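Side-chain contacts in ribonuclease H (Uncultured organism, PDB 3U3G), which probably binds RNA/DNA hybrids and cleaves their RNA strand: residues A[23-28]-A[32-37]; A[48-53]-A[94-99]; A[81-84]-A[88-91]. One frame throughout, in Å; residues are numbered along the deposited sequence.

Interaction 1 of 3, residues A[23-28]-A[32-37]; sequences VVITDE and TLHESS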
loop_
_atom_site.group_PDB
_atom_site.type_symbol
_atom_site.label_atom_id
_atom_site.label_comp_id
_atom_site.label_asym_id
_atom_site.label_seq_id
_atom_site.Cartn_x
_atom_site.Cartn_y
_atom_site.Cartn_z
ATOM N N VAL A 23 -5.035 3.324 -2.067
ATOM C CA VAL A 23 -5.322 2.338 -1.038
ATOM C C VAL A 23 -6.825 2.076 -1.049
ATOM O O VAL A 23 -7.632 3.020 -1.027
ATOM C CB VAL A 23 -4.930 2.859 0.363
ATOM C CG1 VAL A 23 -5.229 1.807 1.425
ATOM C CG2 VAL A 23 -3.444 3.310 0.405
ATOM N N VAL A 24 -7.208 0.804 -1.095
ATOM C CA VAL A 24 -8.600 0.406 -0.923
ATOM C C VAL A 24 -8.664 -0.492 0.300
ATOM O O VAL A 24 -7.849 -1.420 0.454
ATOM C CB VAL A 24 -9.117 -0.397 -2.146
ATOM C CG1 VAL A 24 -10.559 -0.833 -1.929
ATOM C CG2 VAL A 24 -8.959 0.411 -3.432
ATOM N N ILE A 25 -9.607 -0.224 1.186
ATOM C CA ILE A 25 -9.795 -1.047 2.371
ATOM C C ILE A 25 -11.210 -1.568 2.409
ATOM O O ILE A 25 -12.166 -0.796 2.224
ATOM C CB ILE A 25 -9.515 -0.265 3.671
ATOM C CG1 ILE A 25 -8.192 0.503 3.540
ATOM C CG2 ILE A 25 -9.528 -1.210 4.879
ATOM C CD1 ILE A 25 -7.733 1.182 4.827
ATOM N N THR A 26 -11.345 -2.886 2.525
ATOM C CA THR A 26 -12.664 -3.524 2.606
ATOM C C THR A 26 -12.792 -4.357 3.866
ATOM O O THR A 26 -11.796 -4.742 4.488
ATOM C CB THR A 26 -12.992 -4.412 1.369
ATOM O OG1 THR A 26 -12.351 -5.691 1.501
ATOM C CG2 THR A 26 -12.559 -3.735 0.066
ATOM N N ASP A 27 -14.015 -4.783 4.158
ATOM C CA ASP A 27 -14.208 -5.831 5.142
ATOM C C ASP A 27 -14.208 -7.201 4.469
ATOM O O ASP A 27 -13.914 -7.333 3.268
ATOM C CB ASP A 27 -15.478 -5.588 5.975
ATOM C CG ASP A 27 -16.769 -5.726 5.168
ATOM O OD1 ASP A 27 -16.766 -6.231 4.032
ATOM O OD2 ASP A 27 -17.818 -5.378 5.737
ATOM N N GLU A 28 -14.492 -8.223 5.267
ATOM C CA GLU A 28 -14.425 -9.608 4.813
ATOM C C GLU A 28 -15.518 -9.941 3.807
ATOM O O GLU A 28 -15.441 -10.971 3.133
ATOM C CB GLU A 28 -14.508 -10.548 6.019
ATOM C CG GLU A 28 -15.893 -10.657 6.647
ATOM C CD GLU A 28 -16.221 -9.539 7.655
ATOM O OE1 GLU A 28 -15.410 -8.608 7.830
ATOM O OE2 GLU A 28 -17.358 -9.520 8.193
ATOM N N THR A 32 -16.582 -1.714 0.960
ATOM C CA THR A 32 -15.601 -0.650 1.167
ATOM C C THR A 32 -15.675 -0.040 2.554
ATOM O O THR A 32 -16.762 0.349 3.034
ATOM C CB THR A 32 -15.827 0.461 0.146
ATOM O OG1 THR A 32 -15.764 -0.096 -1.164
ATOM C CG2 THR A 32 -14.760 1.534 0.284
ATOM N N LEU A 33 -14.513 0.041 3.196
ATOM C CA LEU A 33 -14.369 0.764 4.449
ATOM C C LEU A 33 -13.683 2.107 4.219
ATOM O O LEU A 33 -13.852 3.032 5.011
ATOM C CB LEU A 33 -13.565 -0.075 5.447
ATOM C CG LEU A 33 -14.256 -1.371 5.863
ATOM C CD1 LEU A 33 -13.309 -2.253 6.662
ATOM C CD2 LEU A 33 -15.514 -1.043 6.664
ATOM N N HIS A 34 -12.825 2.183 3.205
ATOM C CA HIS A 34 -12.035 3.404 2.989
ATOM C C HIS A 34 -11.369 3.332 1.628
ATOM O O HIS A 34 -11.078 2.230 1.126
ATOM C CB HIS A 34 -10.961 3.547 4.082
ATOM C CG HIS A 34 -10.199 4.830 4.000
ATOM N ND1 HIS A 34 -10.739 6.045 4.367
ATOM C CD2 HIS A 34 -8.934 5.084 3.587
ATOM C CE1 HIS A 34 -9.865 7.001 4.101
ATOM N NE2 HIS A 34 -8.764 6.445 3.625
ATOM N N GLU A 35 -11.160 4.498 1.019
ATOM C CA GLU A 35 -10.234 4.638 -0.098
ATOM C C GLU A 35 -9.312 5.823 0.145
ATOM O O GLU A 35 -9.776 6.890 0.546
ATOM C CB GLU A 35 -11.008 4.844 -1.408
ATOM C CG GLU A 35 -11.909 3.668 -1.793
ATOM C CD GLU A 35 -12.562 3.847 -3.154
ATOM O OE1 GLU A 35 -12.677 4.996 -3.626
ATOM O OE2 GLU A 35 -12.975 2.823 -3.734
ATOM N N SER A 36 -8.044 5.688 -0.235
ATOM C CA SER A 36 -7.119 6.827 -0.284
ATOM C C SER A 36 -6.625 6.984 -1.723
ATOM O O SER A 36 -6.212 6.000 -2.356
ATOM C CB SER A 36 -5.935 6.553 0.633
ATOM O OG SER A 36 -6.349 6.522 2.000
ATOM N N SER A 37 -6.569 8.220 -2.202
ATOM C CA SER A 37 -6.018 8.539 -3.516
ATOM C C SER A 37 -5.244 9.839 -3.362
ATOM O O SER A 37 -5.820 10.843 -2.962
ATOM C CB SER A 37 -7.172 8.757 -4.500
ATOM O OG SER A 37 -6.700 9.277 -5.727
#
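Val23 and Ser36 sit directly across from each other, their CB atoms 3.8 Å apart, and a reciprocal pair of backbone bonds closes the pair. Val23 N gives a bond of 2.9 Å to Ser36 O, and Ser36 N returns one of 2.8 Å to Val23 O, both donors lying in the carbonyl plane. The side chains of this pair and of Ile25 and His34 face helix 45-60 or the loop carrying Phe63. Ile25 crosses His34 obliquely, CD1 resting 4.1 Å from His34 CB. His34 swings its CG anti to its backbone N (chi1 -175°), which carries the ring along its own strand until NE2 meets Ser36 OG near the ring plane; Ser36 OG is also hydrogen-bonded to Asp59 of helix 45-60. Past this point the antiparallel hairpin of strands 17-26 and 32-41 slips by one residue in a classic beta bulge. Leu33 and His34 both face Ile25, and Ile25 O accepts from the two of them, at 2.7 Å from Leu33 N and a longer 3.2 Å from His34 N, both coming from the same face of the carbonyl plane. The bulge turns Leu33 toward the partner strand, with CD1 lying 3.5 Å from Thr26 C. On the face of Val24 and Glu35 the packing is looser. Val24 is buried against helix 125-139, but the side chain of Glu35 opposite it merely brings CB to 3.9 Å from Val23 O, and its exposed carboxylate turns instead to Arg126. Thr32, at the bulge end, is exposed too, and its hydroxyl is bonded to the same arginine.

Interaction 2 of 3, residues A[48-53]-A[94-99]; sequences AEYEAL and PTLKEK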
loop_
_atom_site.group_PDB
_atom_site.type_symbol
_atom_site.label_atom_id
_atom_site.label_comp_id
_atom_site.label_asym_id
_atom_site.label_seq_id
_atom_site.Cartn_x
_atom_site.Cartn_y
_atom_site.Cartn_z
ATOM N N ALA A 48 6.937 5.030 -4.919
ATOM C CA ALA A 48 5.488 5.184 -4.815
ATOM C C ALA A 48 4.765 3.956 -4.267
ATOM O O ALA A 48 3.881 4.098 -3.433
ATOM C CB ALA A 48 4.881 5.650 -6.148
ATOM N N GLU A 49 5.149 2.754 -4.702
ATOM C CA GLU A 49 4.553 1.543 -4.145
ATOM C C GLU A 49 4.775 1.466 -2.637
ATOM O O GLU A 49 3.891 1.047 -1.879
ATOM C CB GLU A 49 5.133 0.285 -4.802
ATOM C CG GLU A 49 4.654 0.008 -6.236
ATOM C CD GLU A 49 3.524 -1.026 -6.323
ATOM O OE1 GLU A 49 2.764 -1.214 -5.342
ATOM O OE2 GLU A 49 3.359 -1.625 -7.407
ATOM N N TYR A 50 5.992 1.792 -2.202
ATOM C CA TYR A 50 6.306 1.744 -0.774
ATOM C C TYR A 50 5.570 2.841 -0.008
ATOM O O TYR A 50 5.037 2.586 1.072
ATOM C CB TYR A 50 7.810 1.888 -0.544
ATOM C CG TYR A 50 8.604 0.594 -0.598
ATOM C CD1 TYR A 50 8.409 -0.337 -1.608
ATOM C CD2 TYR A 50 9.611 0.339 0.324
ATOM C CE1 TYR A 50 9.151 -1.511 -1.655
ATOM C CE2 TYR A 50 10.398 -0.786 0.231
ATOM C CZ TYR A 50 10.147 -1.724 -0.740
ATOM O OH TYR A 50 10.884 -2.898 -0.762
ATOM N N GLU A 51 5.443 4.015 -0.616
ATOM C CA GLU A 51 4.687 5.093 0.021
ATOM C C GLU A 51 3.214 4.717 0.169
ATOM O O GLU A 51 2.561 5.134 1.120
ATOM C CB GLU A 51 4.825 6.404 -0.759
ATOM C CG GLU A 51 6.190 7.077 -0.721
ATOM C CD GLU A 51 6.481 7.803 0.589
ATOM O OE1 GLU A 51 5.807 7.541 1.625
ATOM O OE2 GLU A 51 7.453 8.595 0.590
ATOM N N ALA A 52 2.665 3.960 -0.777
ATOM C CA ALA A 52 1.276 3.555 -0.664
ATOM C C ALA A 52 1.069 2.621 0.520
ATOM O O ALA A 52 0.078 2.739 1.247
ATOM C CB ALA A 52 0.809 2.893 -1.957
ATOM N N LEU A 53 2.034 1.728 0.765
ATOM C CA LEU A 53 1.989 0.902 1.973
ATOM C C LEU A 53 2.071 1.752 3.253
ATOM O O LEU A 53 1.351 1.485 4.219
ATOM C CB LEU A 53 3.114 -0.142 1.969
ATOM C CG LEU A 53 3.027 -1.271 0.951
ATOM C CD1 LEU A 53 4.386 -1.952 0.823
ATOM C CD2 LEU A 53 1.970 -2.262 1.409
ATOM N N PRO A 94 19.064 0.649 -3.423
ATOM C CA PRO A 94 19.443 1.509 -2.307
ATOM C C PRO A 94 18.351 2.497 -1.902
ATOM O O PRO A 94 18.185 2.768 -0.708
ATOM C CB PRO A 94 20.677 2.241 -2.840
ATOM C CG PRO A 94 21.282 1.279 -3.780
ATOM C CD PRO A 94 20.116 0.595 -4.456
ATOM N N THR A 95 17.549 2.959 -2.863
ATOM C CA THR A 95 16.560 3.996 -2.592
ATOM C C THR A 95 15.346 3.490 -1.806
ATOM O O THR A 95 14.477 4.272 -1.420
ATOM C CB THR A 95 16.078 4.707 -3.889
ATOM O OG1 THR A 95 15.583 3.735 -4.820
ATOM C CG2 THR A 95 17.224 5.473 -4.537
ATOM N N LEU A 96 15.283 2.176 -1.587
ATOM C CA LEU A 96 14.145 1.574 -0.886
ATOM C C LEU A 96 14.457 1.152 0.550
ATOM O O LEU A 96 13.563 0.745 1.293
ATOM C CB LEU A 96 13.624 0.375 -1.678
ATOM C CG LEU A 96 12.980 0.666 -3.037
ATOM C CD1 LEU A 96 12.576 -0.631 -3.719
ATOM C CD2 LEU A 96 11.785 1.591 -2.865
ATOM N N LYS A 97 15.736 1.116 0.897
ATOM C CA LYS A 97 16.164 0.460 2.137
ATOM C C LYS A 97 15.702 1.189 3.397
ATOM O O LYS A 97 15.191 0.566 4.337
ATOM C CB LYS A 97 17.688 0.243 2.132
ATOM C CG LYS A 97 18.126 -0.853 1.149
ATOM C CD LYS A 97 19.410 -1.539 1.576
ATOM C CE LYS A 97 19.902 -2.477 0.487
ATOM N NZ LYS A 97 21.318 -2.891 0.701
ATOM N N GLU A 98 15.663 2.509 3.340
ATOM C CA GLU A 98 15.194 3.249 4.491
ATOM C C GLU A 98 13.686 3.119 4.691
ATOM O O GLU A 98 13.230 2.794 5.794
ATOM C CB GLU A 98 15.685 4.700 4.480
ATOM C CG GLU A 98 17.008 4.868 5.230
ATOM C CD GLU A 98 17.728 6.164 4.920
ATOM O OE1 GLU A 98 18.980 6.145 4.865
ATOM O OE2 GLU A 98 17.065 7.219 4.949
ATOM N N LYS A 99 12.922 3.185 3.604
ATOM C CA LYS A 99 11.485 2.988 3.702
ATOM C C LYS A 99 11.119 1.557 4.083
ATOM O O LYS A 99 10.165 1.318 4.828
ATOM C CB LYS A 99 10.783 3.425 2.415
ATOM C CG LYS A 99 10.715 4.942 2.261
ATOM C CD LYS A 99 10.419 5.358 0.818
ATOM C CE LYS A 99 10.806 6.819 0.567
ATOM N NZ LYS A 99 10.120 7.754 1.476
#
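This is a helix-to-helix contact made mainly by side chains, at the place where helices 45-60, 79-85 and 94-110 of the RNase H-like fold meet: Tyr50 and Glu51 of helix 45-60 reach to Leu96 and Lys99 in the first turns of helix 94-110. The two segments run almost parallel, yet their axes stay 10.5 Å apart, and the contact is carried by side chains reaching between them. Tyr50 does most of this. Its ring takes Leu96 over one face: CD2 stands 3.9 Å from the ring centroid and only 6° off the normal, a well-centred CH-pi contact. The remainder of the leucine follows the ring outward, CD1 lying 4.0 Å from Tyr50 CZ and CB 3.9 Å from Tyr50 CE2, and the two side chains cross at about a right angle. Lys99 approaches differently. Its CB sits at the ring's edge, near the ring plane, 3.9 Å from Tyr50 CD2. Tyr50 OH is hydrogen-bonded to Gln84 OE1 of helix 79-85, while Ile81 and Met85 of that helix also touch the tyrosine, which is buried. Beside this apolar patch, Lys99 stretches out and then bends at its last torsion (chi4 -58°), which delivers NZ to Glu51 OE2 at 2.9 Å. Glu51, bent at chi2, crosses Lys99 obliquely, and the ammonium comes from above the carboxylate plane, 57° out of it, in a salt bridge on the partly exposed side. Chemically, then, the contact has two unlike halves: a buried CH-pi contact, which with Lys99 CB at the ring edge probably limits how the ring can turn, and a charge pair nearer solvent, whose off-plane approach suggests attraction that is largely electrostatic and less demanding of direction.

Interaction 3 of 3, residues A[81-84]-A[88-91]; sequences IVRQ and VYKV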
loop_
_atom_site.group_PDB
_atom_site.type_symbol
_atom_site.label_atom_id
_atom_site.label_comp_id
_atom_site.label_asym_id
_atom_site.label_seq_id
_atom_site.Cartn_x
_atom_site.Cartn_y
_atom_site.Cartn_z
ATOM N N ILE A 81 7.469 -7.119 -4.428
ATOM C CA ILE A 81 7.310 -6.325 -3.220
ATOM C C ILE A 81 6.697 -7.156 -2.091
ATOM O O ILE A 81 7.119 -7.063 -0.945
ATOM C CB ILE A 81 6.507 -5.049 -3.479
ATOM C CG1 ILE A 81 7.306 -4.136 -4.412
ATOM C CG2 ILE A 81 6.241 -4.333 -2.155
ATOM C CD1 ILE A 81 6.533 -2.938 -4.894
ATOM N N VAL A 82 5.792 -8.061 -2.434
ATOM C CA VAL A 82 5.267 -8.981 -1.424
ATOM C C VAL A 82 6.368 -9.845 -0.805
ATOM O O VAL A 82 6.483 -9.928 0.419
ATOM C CB VAL A 82 4.157 -9.865 -2.011
ATOM C CG1 VAL A 82 3.790 -10.975 -1.037
ATOM C CG2 VAL A 82 2.924 -9.025 -2.339
ATOM N N ARG A 83 7.243 -10.401 -1.640
ATOM C CA ARG A 83 8.314 -11.231 -1.114
ATOM C C ARG A 83 9.310 -10.431 -0.289
ATOM O O ARG A 83 9.899 -10.947 0.651
ATOM C CB ARG A 83 9.015 -12.006 -2.232
ATOM C CG ARG A 83 8.111 -12.944 -3.041
ATOM C CD ARG A 83 7.282 -13.919 -2.201
ATOM N NE ARG A 83 6.270 -14.539 -3.069
ATOM C CZ ARG A 83 4.983 -14.694 -2.770
ATOM N NH1 ARG A 83 4.487 -14.449 -1.545
ATOM N NH2 ARG A 83 4.152 -15.100 -3.717
ATOM N N GLN A 84 9.548 -9.188 -0.697
ATOM C CA GLN A 84 10.401 -8.283 0.077
ATOM C C GLN A 84 9.783 -8.014 1.447
ATOM O O GLN A 84 10.439 -8.164 2.475
ATOM C CB GLN A 84 10.596 -6.963 -0.676
ATOM C CG GLN A 84 11.528 -7.099 -1.874
ATOM C CD GLN A 84 11.605 -5.835 -2.714
ATOM O OE1 GLN A 84 10.715 -4.971 -2.677
ATOM N NE2 GLN A 84 12.604 -5.786 -3.578
ATOM N N VAL A 88 11.264 -12.747 2.404
ATOM C CA VAL A 88 11.713 -13.905 1.634
ATOM C C VAL A 88 12.945 -13.541 0.801
ATOM O O VAL A 88 13.909 -14.317 0.729
ATOM C CB VAL A 88 10.589 -14.436 0.716
ATOM C CG1 VAL A 88 11.127 -15.504 -0.220
ATOM C CG2 VAL A 88 9.457 -15.021 1.562
ATOM N N TYR A 89 12.887 -12.383 0.137
ATOM C CA TYR A 89 14.029 -11.873 -0.623
ATOM C C TYR A 89 14.454 -10.505 -0.094
ATOM O O TYR A 89 13.634 -9.742 0.404
ATOM C CB TYR A 89 13.702 -11.783 -2.119
ATOM C CG TYR A 89 13.349 -13.107 -2.767
ATOM C CD1 TYR A 89 14.164 -14.221 -2.599
ATOM C CD2 TYR A 89 12.194 -13.241 -3.516
ATOM C CE1 TYR A 89 13.868 -15.414 -3.225
ATOM C CE2 TYR A 89 11.872 -14.453 -4.120
ATOM C CZ TYR A 89 12.699 -15.534 -3.937
ATOM O OH TYR A 89 12.431 -16.730 -4.589
ATOM N N LYS A 90 15.756 -10.253 -0.098
ATOM C CA LYS A 90 16.299 -8.995 0.381
ATOM C C LYS A 90 16.103 -7.895 -0.637
ATOM O O LYS A 90 16.138 -8.123 -1.841
ATOM C CB LYS A 90 17.784 -9.151 0.721
ATOM C CG LYS A 90 18.066 -10.295 1.684
ATOM C CD LYS A 90 19.436 -10.153 2.341
ATOM C CE LYS A 90 19.480 -10.873 3.684
ATOM N NZ LYS A 90 20.596 -10.391 4.544
ATOM N N VAL A 91 15.799 -6.704 -0.141
ATOM C CA VAL A 91 15.747 -5.521 -0.986
ATOM C C VAL A 91 17.169 -5.116 -1.383
ATOM O O VAL A 91 18.048 -4.975 -0.533
ATOM C CB VAL A 91 15.117 -4.363 -0.186
ATOM C CG1 VAL A 91 15.213 -3.042 -0.960
ATOM C CG2 VAL A 91 13.681 -4.671 0.188
HETATM O O HOH W 1 13.182 -8.244 2.634
HETATM O O HOH W 2 14.376 -8.043 -3.784
#
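Gln84 places CG anti to its carbonyl carbon (chi1 -73°) and continues fully extended (chi2 174°), which lays its whole length across Val91 at about a right angle; Val91 CG2 touches CG and CD, each at 3.8 Å. Arg83 instead folds at chi2 (-52°), and its guanidinium heads away to Glu79 and Gln86, leaving the aliphatic root to pack: Arg83 CB lies 3.6 Å from Tyr89 CD2, the two side chains running side by side. Val88 adds its CG1 over the centre of one face of the Tyr89 ring. The backbone tie is Val88 N to Arg83 O, 2.9 Å, nearly along the C=O axis, with a weak second bond from Tyr89 N. One water donates to both Gln84 O and Tyr89 O; another takes the amide N-H of Gln84 NE2 at 2.9 Å and donates to Lys90 O. Gln84 OE1, meanwhile, is bonded to Tyr50 OH. With an alanine in place of Gln84, Tyr50 OH would probably be left without this partner, the water link to Lys90 O broken and a gap opened beside Val91. The Arg83-Val88 bond, five residues apart, is a pi-turn bond of the sort found where a chain leaves the C-terminal end of a helix, here helix 79-85, and folds back along its last turn on the way to helix 94-110.

Along the chain interaction 1 comes first, within the hairpin of strands 17-26 and 32-41 at one edge of the mixed sheet; helix 45-60 follows directly and supplies half of interaction 2. Between the two halves of interaction 2 the chain runs through strand 71-76 and helix 79-85, and makes interaction 3. Interactions 2 and 3 are neighbours, centres about 12 Å apart, sharing the region where helices 45-60, 79-85 and 94-110 meet. Interaction 1 lies across the chain's centre, its own centre about 21 Å from that of interaction 2 and about 24 Å from that of interaction 3. Even so, Val23 CG2 packs 3.7 Å from Ala52 O: helix 45-60, which packs on the face of the hairpin that carries Val23, also takes part in interaction 2.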